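Local structure of ABC transporter substrate-binding protein (Staphylococcus aureus subsp. aureus NCTC 8325, 3UN6) at residues Met52-Leu57 with Leu67-Phe72; Asn129-Asn134 with Tyr138-Pro143. The protein binds zinc and is probably the ligand-binding component of an ABC-type import system, its substrate and exact function being unknown. One frame throughout, in Å; residues are numbered along the deposited sequence.

Interaction 1: residues Met52-Leu57 with Leu67-Phe72. With PO4 (phosphate ion), chain D.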
HETATM    1  N   MSE A  52      12.621  -2.339   7.554  1.00 26.60           N
HETATM    2  CA  MSE A  52      13.992  -1.864   7.398  1.00 26.87           C
HETATM    3  C   MSE A  52      14.302  -0.787   8.438  1.00 26.63           C
HETATM    4  O   MSE A  52      15.394  -0.798   9.035  1.00 28.37           O
HETATM    5  CB  MSE A  52      14.235  -1.314   5.999  1.00 26.12           C
HETATM    6  CG  MSE A  52      15.608  -0.842   5.803  1.00 30.15           C
HETATM    7 SE   MSE A  52      16.938  -2.325   5.858  1.00 42.41          SE
HETATM    8  CE  MSE A  52      18.454  -1.257   6.376  1.00 42.78           C
ATOM      9  N   THR A  53      13.355   0.130   8.660  1.00 24.79           N
ATOM     10  CA  THR A  53      13.538   1.218   9.635  1.00 25.92           C
ATOM     11  C   THR A  53      13.835   0.642  11.015  1.00 25.87           C
ATOM     12  O   THR A  53      14.753   1.087  11.700  1.00 26.18           O
ATOM     13  CB  THR A  53      12.309   2.150   9.675  1.00 24.81           C
ATOM     14  OG1 THR A  53      12.068   2.656   8.355  1.00 24.65           O
ATOM     15  CG2 THR A  53      12.527   3.310  10.634  1.00 26.39           C
ATOM     16  N   LYS A  54      13.046  -0.356  11.398  1.00 25.66           N
ATOM     17  CA  LYS A  54      13.206  -1.093  12.635  1.00 28.23           C
ATOM     18  C   LYS A  54      14.606  -1.717  12.722  1.00 30.02           C
ATOM     19  O   LYS A  54      15.279  -1.597  13.745  1.00 32.07           O
ATOM     20  CB  LYS A  54      12.129  -2.187  12.698  1.00 29.19           C
ATOM     21  CG  LYS A  54      12.122  -3.059  13.933  1.00 32.54           C
ATOM     22  CD  LYS A  54      11.804  -2.281  15.152  1.00 35.50           C
ATOM     23  CE  LYS A  54      11.627  -3.208  16.317  1.00 36.53           C
ATOM     24  NZ  LYS A  54      11.518  -2.432  17.561  1.00 38.64           N
ATOM     25  N   LYS A  55      15.072  -2.337  11.638  1.00 29.09           N
ATOM     26  CA  LYS A  55      16.385  -2.951  11.655  1.00 30.29           C
ATOM     27  C   LYS A  55      17.478  -1.887  11.823  1.00 31.18           C
ATOM     28  O   LYS A  55      18.425  -2.068  12.581  1.00 31.66           O
ATOM     29  CB  LYS A  55      16.644  -3.763  10.398  1.00 31.10           C
ATOM     30  CG  LYS A  55      17.987  -4.477  10.454  1.00 35.47           C
ATOM     31  CD  LYS A  55      18.348  -5.192   9.164  1.00 39.13           C
ATOM     32  CE  LYS A  55      19.729  -5.872   9.311  1.00 42.33           C
ATOM     33  NZ  LYS A  55      20.218  -6.439   8.030  1.00 45.87           N
ATOM     34  N   LEU A  56      17.341  -0.778  11.111  1.00 30.04           N
ATOM     35  CA  LEU A  56      18.310   0.308  11.215  1.00 31.95           C
ATOM     36  C   LEU A  56      18.359   0.890  12.646  1.00 32.05           C
ATOM     37  O   LEU A  56      19.440   1.122  13.203  1.00 32.21           O
ATOM     38  CB  LEU A  56      17.965   1.368  10.169  1.00 30.70           C
ATOM     39  CG  LEU A  56      18.747   2.665  10.020  1.00 35.21           C
ATOM     40  CD1 LEU A  56      20.263   2.466  10.028  1.00 41.18           C
ATOM     41  CD2 LEU A  56      18.281   3.329   8.722  1.00 37.14           C
ATOM     42  N   LEU A  57      17.187   1.110  13.237  1.00 31.56           N
ATOM     43  CA  LEU A  57      17.091   1.664  14.590  1.00 33.14           C
ATOM     44  C   LEU A  57      17.797   0.766  15.616  1.00 35.60           C
ATOM     45  O   LEU A  57      18.374   1.268  16.574  1.00 38.32           O
ATOM     46  CB  LEU A  57      15.626   1.889  14.978  1.00 31.56           C
ATOM     47  CG  LEU A  57      15.294   2.627  16.275  1.00 32.55           C
ATOM     48  CD1 LEU A  57      15.784   4.091  16.275  1.00 29.09           C
ATOM     49  CD2 LEU A  57      13.810   2.588  16.474  1.00 27.17           C
ATOM     50  N   LEU A  67      10.436   1.821  18.354  1.00 35.25           N
ATOM     51  CA  LEU A  67       9.482   1.585  17.300  1.00 33.40           C
ATOM     52  C   LEU A  67       8.811   0.238  17.524  1.00 33.81           C
ATOM     53  O   LEU A  67       9.475  -0.810  17.544  1.00 32.43           O
ATOM     54  CB  LEU A  67      10.192   1.626  15.942  1.00 32.96           C
ATOM     55  CG  LEU A  67       9.369   1.423  14.665  1.00 31.38           C
ATOM     56  CD1 LEU A  67       8.193   2.397  14.592  1.00 24.92           C
ATOM     57  CD2 LEU A  67      10.271   1.569  13.457  1.00 30.56           C
ATOM     58  N   GLU A  68       7.500   0.270  17.726  1.00 32.70           N
ATOM     59  CA  GLU A  68       6.725  -0.952  17.883  1.00 34.66           C
ATOM     60  C   GLU A  68       5.867  -1.089  16.641  1.00 32.60           C
ATOM     61  O   GLU A  68       5.077  -0.186  16.323  1.00 32.37           O
ATOM     62  CB  GLU A  68       5.850  -0.921  19.139  1.00 36.07           C
ATOM     63  CG  GLU A  68       4.825  -2.064  19.179  1.00 41.91           C
ATOM     64  CD  GLU A  68       4.114  -2.212  20.518  1.00 51.46           C
ATOM     65  OE1 GLU A  68       3.073  -2.915  20.558  1.00 56.29           O
ATOM     66  OE2 GLU A  68       4.588  -1.634  21.530  1.00 57.02           O
ATOM     67  N   LEU A  69       6.042  -2.200  15.925  1.00 30.72           N
ATOM     68  CA  LEU A  69       5.278  -2.457  14.717  1.00 28.42           C
ATOM     69  C   LEU A  69       4.089  -3.369  15.068  1.00 27.92           C
ATOM     70  O   LEU A  69       4.264  -4.493  15.529  1.00 27.45           O
ATOM     71  CB  LEU A  69       6.169  -3.100  13.663  1.00 28.79           C
ATOM     72  CG  LEU A  69       7.388  -2.297  13.214  1.00 28.46           C
ATOM     73  CD1 LEU A  69       8.219  -3.142  12.255  1.00 34.56           C
ATOM     74  CD2 LEU A  69       6.987  -0.981  12.559  1.00 26.95           C
ATOM     75  N   VAL A  70       2.884  -2.885  14.804  1.00 26.11           N
ATOM     76  CA  VAL A  70       1.652  -3.593  15.164  1.00 25.58           C
ATOM     77  C   VAL A  70       0.967  -4.116  13.882  1.00 24.87           C
ATOM     78  O   VAL A  70       0.540  -3.320  13.019  1.00 22.80           O
ATOM     79  CB  VAL A  70       0.719  -2.631  15.944  1.00 26.08           C
ATOM     80  CG1 VAL A  70      -0.552  -3.339  16.425  1.00 26.35           C
ATOM     81  CG2 VAL A  70       1.473  -2.005  17.125  1.00 24.91           C
ATOM     82  N   LYS A  71       0.849  -5.441  13.770  1.00 24.37           N
ATOM     83  CA  LYS A  71       0.301  -6.095  12.572  1.00 24.58           C
ATOM     84  C   LYS A  71      -1.211  -6.290  12.544  1.00 23.80           C
ATOM     85  O   LYS A  71      -1.810  -6.710  13.531  1.00 25.61           O
ATOM     86  CB  LYS A  71       0.946  -7.471  12.381  1.00 25.74           C
ATOM     87  CG  LYS A  71       0.552  -8.135  11.079  1.00 28.21           C
ATOM     88  CD  LYS A  71       1.227  -9.485  10.859  1.00 34.67           C
ATOM     89  CE  LYS A  71       0.605 -10.555  11.726  1.00 40.03           C
ATOM     90  NZ  LYS A  71       1.172 -11.879  11.373  1.00 44.11           N
ATOM     91  N   PHE A  72      -1.797  -6.055  11.374  1.00 22.31           N
ATOM     92  CA  PHE A  72      -3.234  -6.202  11.136  1.00 21.88           C
ATOM     93  C   PHE A  72      -3.419  -7.099   9.921  1.00 24.07           C
ATOM     94  O   PHE A  72      -2.529  -7.192   9.095  1.00 23.35           O
ATOM     95  CB  PHE A  72      -3.865  -4.828  10.901  1.00 22.33           C
ATOM     96  CG  PHE A  72      -3.867  -3.962  12.126  1.00 22.91           C
ATOM     97  CD1 PHE A  72      -2.829  -3.079  12.374  1.00 17.97           C
ATOM     98  CD2 PHE A  72      -4.884  -4.077  13.055  1.00 25.18           C
ATOM     99  CE1 PHE A  72      -2.799  -2.296  13.516  1.00 24.20           C
ATOM    100  CE2 PHE A  72      -4.879  -3.303  14.213  1.00 27.20           C
ATOM    101  CZ  PHE A  72      -3.812  -2.401  14.445  1.00 26.00           C
TER
HETATM  102  P   PO4 D 327       0.984 -14.645  13.909  0.50 42.53           P
HETATM  103  O1  PO4 D 327       1.304 -15.853  13.060  0.50 38.59           O
HETATM  104  O2  PO4 D 327       2.225 -13.806  14.068  0.50 42.52           O
HETATM  105  O3  PO4 D 327      -0.077 -13.814  13.235  0.50 39.38           O
HETATM  106  O4  PO4 D 327       0.523 -15.122  15.266  0.50 42.28           O

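Interaction 2: residues Asn129-Asn134 with Tyr138-Pro143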
ATOM      1  N   ASN A 129      -7.848 -11.176 -23.343  1.00 45.62           N
ATOM      2  CA  ASN A 129      -8.827 -11.182 -24.437  1.00 48.42           C
ATOM      3  C   ASN A 129     -10.108 -11.918 -24.060  1.00 49.27           C
ATOM      4  O   ASN A 129     -11.069 -11.913 -24.808  1.00 50.44           O
ATOM      5  CB  ASN A 129      -8.241 -11.860 -25.669  1.00 50.33           C
ATOM      6  CG  ASN A 129      -6.982 -11.185 -26.168  1.00 53.93           C
ATOM      7  OD1 ASN A 129      -6.107 -11.840 -26.735  1.00 61.94           O
ATOM      8  ND2 ASN A 129      -6.874  -9.878 -25.948  1.00 54.34           N
ATOM      9  N   GLU A 130     -10.107 -12.566 -22.906  1.00 49.83           N
ATOM     10  CA  GLU A 130     -11.262 -13.321 -22.435  1.00 50.89           C
ATOM     11  C   GLU A 130     -12.376 -12.328 -22.118  1.00 49.28           C
ATOM     12  O   GLU A 130     -13.539 -12.585 -22.388  1.00 49.36           O
ATOM     13  CB  GLU A 130     -10.922 -14.073 -21.135  1.00 50.95           C
ATOM     14  CG  GLU A 130     -11.313 -15.536 -21.126  1.00 56.30           C
ATOM     15  CD  GLU A 130     -10.296 -16.395 -21.874  1.00 59.97           C
ATOM     16  OE1 GLU A 130      -9.093 -16.071 -21.818  1.00 59.74           O
ATOM     17  OE2 GLU A 130     -10.692 -17.403 -22.496  1.00 65.92           O
ATOM     18  N   PHE A 131     -11.994 -11.186 -21.552  1.00 46.14           N
ATOM     19  CA  PHE A 131     -12.961 -10.178 -21.117  1.00 45.57           C
ATOM     20  C   PHE A 131     -13.747  -9.531 -22.263  1.00 46.50           C
ATOM     21  O   PHE A 131     -13.168  -9.049 -23.237  1.00 45.61           O
ATOM     22  CB  PHE A 131     -12.263  -9.110 -20.278  1.00 43.58           C
ATOM     23  CG  PHE A 131     -11.623  -9.649 -19.025  1.00 43.67           C
ATOM     24  CD1 PHE A 131     -12.370  -9.815 -17.865  1.00 44.39           C
ATOM     25  CD2 PHE A 131     -10.282  -9.995 -19.003  1.00 44.45           C
ATOM     26  CE1 PHE A 131     -11.785 -10.318 -16.706  1.00 44.84           C
ATOM     27  CE2 PHE A 131      -9.688 -10.488 -17.846  1.00 45.20           C
ATOM     28  CZ  PHE A 131     -10.437 -10.652 -16.698  1.00 44.68           C
ATOM     29  N   ASN A 132     -15.073  -9.529 -22.129  1.00 42.80           N
ATOM     30  CA  ASN A 132     -15.958  -8.956 -23.139  1.00 44.22           C
ATOM     31  C   ASN A 132     -17.252  -8.439 -22.511  1.00 44.46           C
ATOM     32  O   ASN A 132     -17.492  -8.637 -21.317  1.00 43.83           O
ATOM     33  CB  ASN A 132     -16.260 -10.010 -24.197  1.00 45.66           C
ATOM     34  CG  ASN A 132     -16.949 -11.239 -23.618  1.00 47.22           C
ATOM     35  OD1 ASN A 132     -18.060 -11.154 -23.093  1.00 47.44           O
ATOM     36  ND2 ASN A 132     -16.297 -12.397 -23.739  1.00 47.98           N
ATOM     37  N   ASN A 133     -18.084  -7.787 -23.322  1.00 45.21           N
ATOM     38  CA  ASN A 133     -19.368  -7.232 -22.867  1.00 46.17           C
ATOM     39  C   ASN A 133     -20.544  -8.150 -23.145  1.00 48.69           C
ATOM     40  O   ASN A 133     -21.692  -7.812 -22.836  1.00 47.89           O
ATOM     41  CB  ASN A 133     -19.636  -5.926 -23.606  1.00 46.23           C
ATOM     42  CG  ASN A 133     -18.629  -4.884 -23.287  1.00 42.59           C
ATOM     43  OD1 ASN A 133     -18.394  -4.577 -22.117  1.00 34.92           O
ATOM     44  ND2 ASN A 133     -18.036  -4.304 -24.317  1.00 43.48           N
ATOM     45  N   ASN A 134     -20.234  -9.315 -23.703  1.00 51.11           N
ATOM     46  CA  ASN A 134     -21.228 -10.267 -24.197  1.00 53.61           C
ATOM     47  C   ASN A 134     -21.970 -11.080 -23.148  1.00 54.33           C
ATOM     48  O   ASN A 134     -23.155 -11.349 -23.304  1.00 55.76           O
ATOM     49  CB  ASN A 134     -20.539 -11.238 -25.174  1.00 54.79           C
ATOM     50  CG  ASN A 134     -19.618 -10.516 -26.179  1.00 55.64           C
ATOM     51  OD1 ASN A 134     -19.715  -9.302 -26.366  1.00 53.92           O
ATOM     52  ND2 ASN A 134     -18.720 -11.276 -26.821  1.00 55.94           N
ATOM     53  N   TYR A 138     -18.016  -9.653 -14.416  1.00 40.15           N
ATOM     54  CA  TYR A 138     -16.800 -10.202 -13.844  1.00 37.30           C
ATOM     55  C   TYR A 138     -16.668  -9.709 -12.398  1.00 34.65           C
ATOM     56  O   TYR A 138     -16.955  -8.548 -12.102  1.00 34.01           O
ATOM     57  CB  TYR A 138     -15.593  -9.795 -14.685  1.00 37.37           C
ATOM     58  CG  TYR A 138     -15.726 -10.221 -16.140  1.00 36.55           C
ATOM     59  CD1 TYR A 138     -15.587 -11.548 -16.506  1.00 32.73           C
ATOM     60  CD2 TYR A 138     -15.991  -9.286 -17.141  1.00 34.48           C
ATOM     61  CE1 TYR A 138     -15.718 -11.946 -17.838  1.00 36.14           C
ATOM     62  CE2 TYR A 138     -16.117  -9.672 -18.474  1.00 37.05           C
ATOM     63  CZ  TYR A 138     -15.973 -11.001 -18.817  1.00 38.20           C
ATOM     64  OH  TYR A 138     -16.094 -11.381 -20.137  1.00 42.11           O
ATOM     65  N   HIS A 139     -16.237 -10.587 -11.503  1.00 32.34           N
ATOM     66  CA  HIS A 139     -16.120 -10.240 -10.089  1.00 31.85           C
ATOM     67  C   HIS A 139     -14.683 -10.156  -9.593  1.00 30.55           C
ATOM     68  O   HIS A 139     -13.911 -11.119  -9.653  1.00 30.30           O
ATOM     69  CB  HIS A 139     -16.952 -11.202  -9.261  1.00 33.58           C
ATOM     70  CG  HIS A 139     -18.411 -11.128  -9.582  1.00 34.83           C
ATOM     71  ND1 HIS A 139     -19.287 -10.332  -8.879  1.00 35.57           N
ATOM     72  CD2 HIS A 139     -19.130 -11.690 -10.579  1.00 38.11           C
ATOM     73  CE1 HIS A 139     -20.492 -10.436  -9.409  1.00 38.90           C
ATOM     74  NE2 HIS A 139     -20.424 -11.254 -10.441  1.00 37.11           N
ATOM     75  N   PHE A 140     -14.334  -8.974  -9.104  1.00 28.58           N
ATOM     76  CA  PHE A 140     -12.999  -8.705  -8.624  1.00 26.81           C
ATOM     77  C   PHE A 140     -12.895  -8.416  -7.134  1.00 24.97           C
ATOM     78  O   PHE A 140     -13.630  -7.599  -6.598  1.00 24.44           O
ATOM     79  CB  PHE A 140     -12.391  -7.533  -9.410  1.00 26.66           C
ATOM     80  CG  PHE A 140     -11.915  -7.913 -10.776  1.00 27.30           C
ATOM     81  CD1 PHE A 140     -10.662  -8.482 -10.949  1.00 25.75           C
ATOM     82  CD2 PHE A 140     -12.719  -7.728 -11.891  1.00 28.24           C
ATOM     83  CE1 PHE A 140     -10.217  -8.847 -12.213  1.00 28.02           C
ATOM     84  CE2 PHE A 140     -12.276  -8.106 -13.153  1.00 27.67           C
ATOM     85  CZ  PHE A 140     -11.036  -8.661 -13.310  1.00 26.19           C
ATOM     86  N   GLY A 141     -11.950  -9.093  -6.480  1.00 24.19           N
ATOM     87  CA  GLY A 141     -11.663  -8.836  -5.080  1.00 23.59           C
ATOM     88  C   GLY A 141     -10.751  -7.612  -5.026  1.00 22.87           C
ATOM     89  O   GLY A 141      -9.879  -7.448  -5.888  1.00 21.73           O
ATOM     90  N   ILE A 142     -11.009  -6.708  -4.082  1.00 22.35           N
ATOM     91  CA  ILE A 142     -10.140  -5.534  -3.843  1.00 21.39           C
ATOM     92  C   ILE A 142      -9.948  -5.437  -2.327  1.00 22.00           C
ATOM     93  O   ILE A 142     -10.765  -5.954  -1.563  1.00 22.38           O
ATOM     94  CB  ILE A 142     -10.707  -4.189  -4.447  1.00 21.62           C
ATOM     95  CG1 ILE A 142     -12.166  -3.951  -3.995  1.00 23.57           C
ATOM     96  CG2 ILE A 142     -10.619  -4.233  -5.961  1.00 21.00           C
ATOM     97  CD1 ILE A 142     -12.776  -2.581  -4.361  1.00 22.76           C
ATOM     98  N   PRO A 143      -8.856  -4.804  -1.877  1.00 20.86           N
ATOM     99  CA  PRO A 143      -8.639  -4.739  -0.422  1.00 21.97           C
ATOM    100  C   PRO A 143      -9.585  -3.797   0.353  1.00 21.40           C
ATOM    101  O   PRO A 143      -9.830  -3.990   1.547  1.00 22.61           O
ATOM    102  CB  PRO A 143      -7.171  -4.292  -0.299  1.00 22.65           C
ATOM    103  CG  PRO A 143      -6.623  -4.271  -1.671  1.00 22.54           C
ATOM    104  CD  PRO A 143      -7.747  -4.221  -2.634  1.00 22.14           C
TER

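Interaction 1: residues Met52-Leu57 with Leu67-Phe72
The flat group in this contact is the peptide carbonyl of Leu67, and Lys54 meets it end-on at the oxygen instead of over a face. Lys54 NZ donates to Leu67 O at 2.6 Å, with a C=O...N angle of 161°, so the bond runs almost straight on from the carbonyl. The lysine reaches it through one bend: CG is anti to the backbone N, and the chain turns at chi2 (65°) before extending. Nearer the backbone, Lys54 CB packs on Leu69 CD1 at 4.0 Å. Flanking the lysine, Leu57 CD2 packs on Leu67 CB at 3.8 Å, while Thr53 CG2 meets Leu67 CD2 at 4.0 Å, the two side chains crossing at about a right angle. Thr53 OG1 bonds instead to Asn49 O in its own helix. Farther along, Lys71 NZ donates to O3 of a phosphate ion at 3.0 Å; the ion, probably from the crystallisation liquor, is also hydrogen-bonded to Lys266. The axes of segments 52-57 and 67-71 approach to 9.4 Å and run nearly antiparallel, at 153°, as consecutive elements of a beta-alpha-beta unit. Strand 66-71, outermost in its sheet, bonds through its backbone to strand 36-41, and Thr53 touches Tyr244 of helix 234-250.

Interaction 2: residues Asn129-Asn134 with Tyr138-Pro143
Phe131, in an irregular loop, and Tyr138, at the start of strand 138-142, are the residues whose CA atoms lie nearest across the contact, 8.2 Å apart, a separation that side chains must bridge. They do so with a T-shaped aromatic pair. The edge of the Phe131 ring is presented to one face of Tyr138, with centroids 4.9 Å apart and planes at 71°; CD1 of Phe131 stands over the centre of the tyrosine ring, 3.7 Å from Tyr138 CD2. On the same phenylalanine, CE1 approaches Phe140 CZ at 3.9 Å, this time at the edge of the Phe140 ring, so one loop side chain touches two residues on the same side of the strand. The far end of Tyr138 is fixed by a polar contact: Asn132 N donates to Tyr138 OH at 2.9 Å, with an N-H...O angle of 156°. Asn132 is itself shaped locally. Its CG sits between the backbone N and the carbonyl carbon (chi1 60°), and OD1 accepts from Asn134 N at 2.9 Å. Beyond the loop, the Tyr138 ring meets His166, and Phe140 meets the ring of Phe167 in strand 167-171 and packs on Leu153 of helix 148-159. The arrangement is an Asx turn in the loop leading into a strand, with an aromatic cluster tying that loop to the strand's first residues, in a fold consistent with the periplasmic binding protein clan.

Interaction 1 comes first along the chain and closes before interaction 2 opens. Their centres lie 37 Å apart on opposite sides of the chain's centre; their nearest atoms, about 11 Å apart, do not touch. They also belong to different sheets: strand 66-71 borders a five-stranded mixed sheet, whereas strand 138-142 pairs in parallel with strands 167-171 and 188-192 in the second sheet. This separation fits the two-lobed design of binding proteins in this clan, one contact in each lobe. Neither contact contains a zinc ligand, although Cys221 begins strand 221-225 of the first sheet and the Phe140 side chain is about 13 Å from a zinc ion.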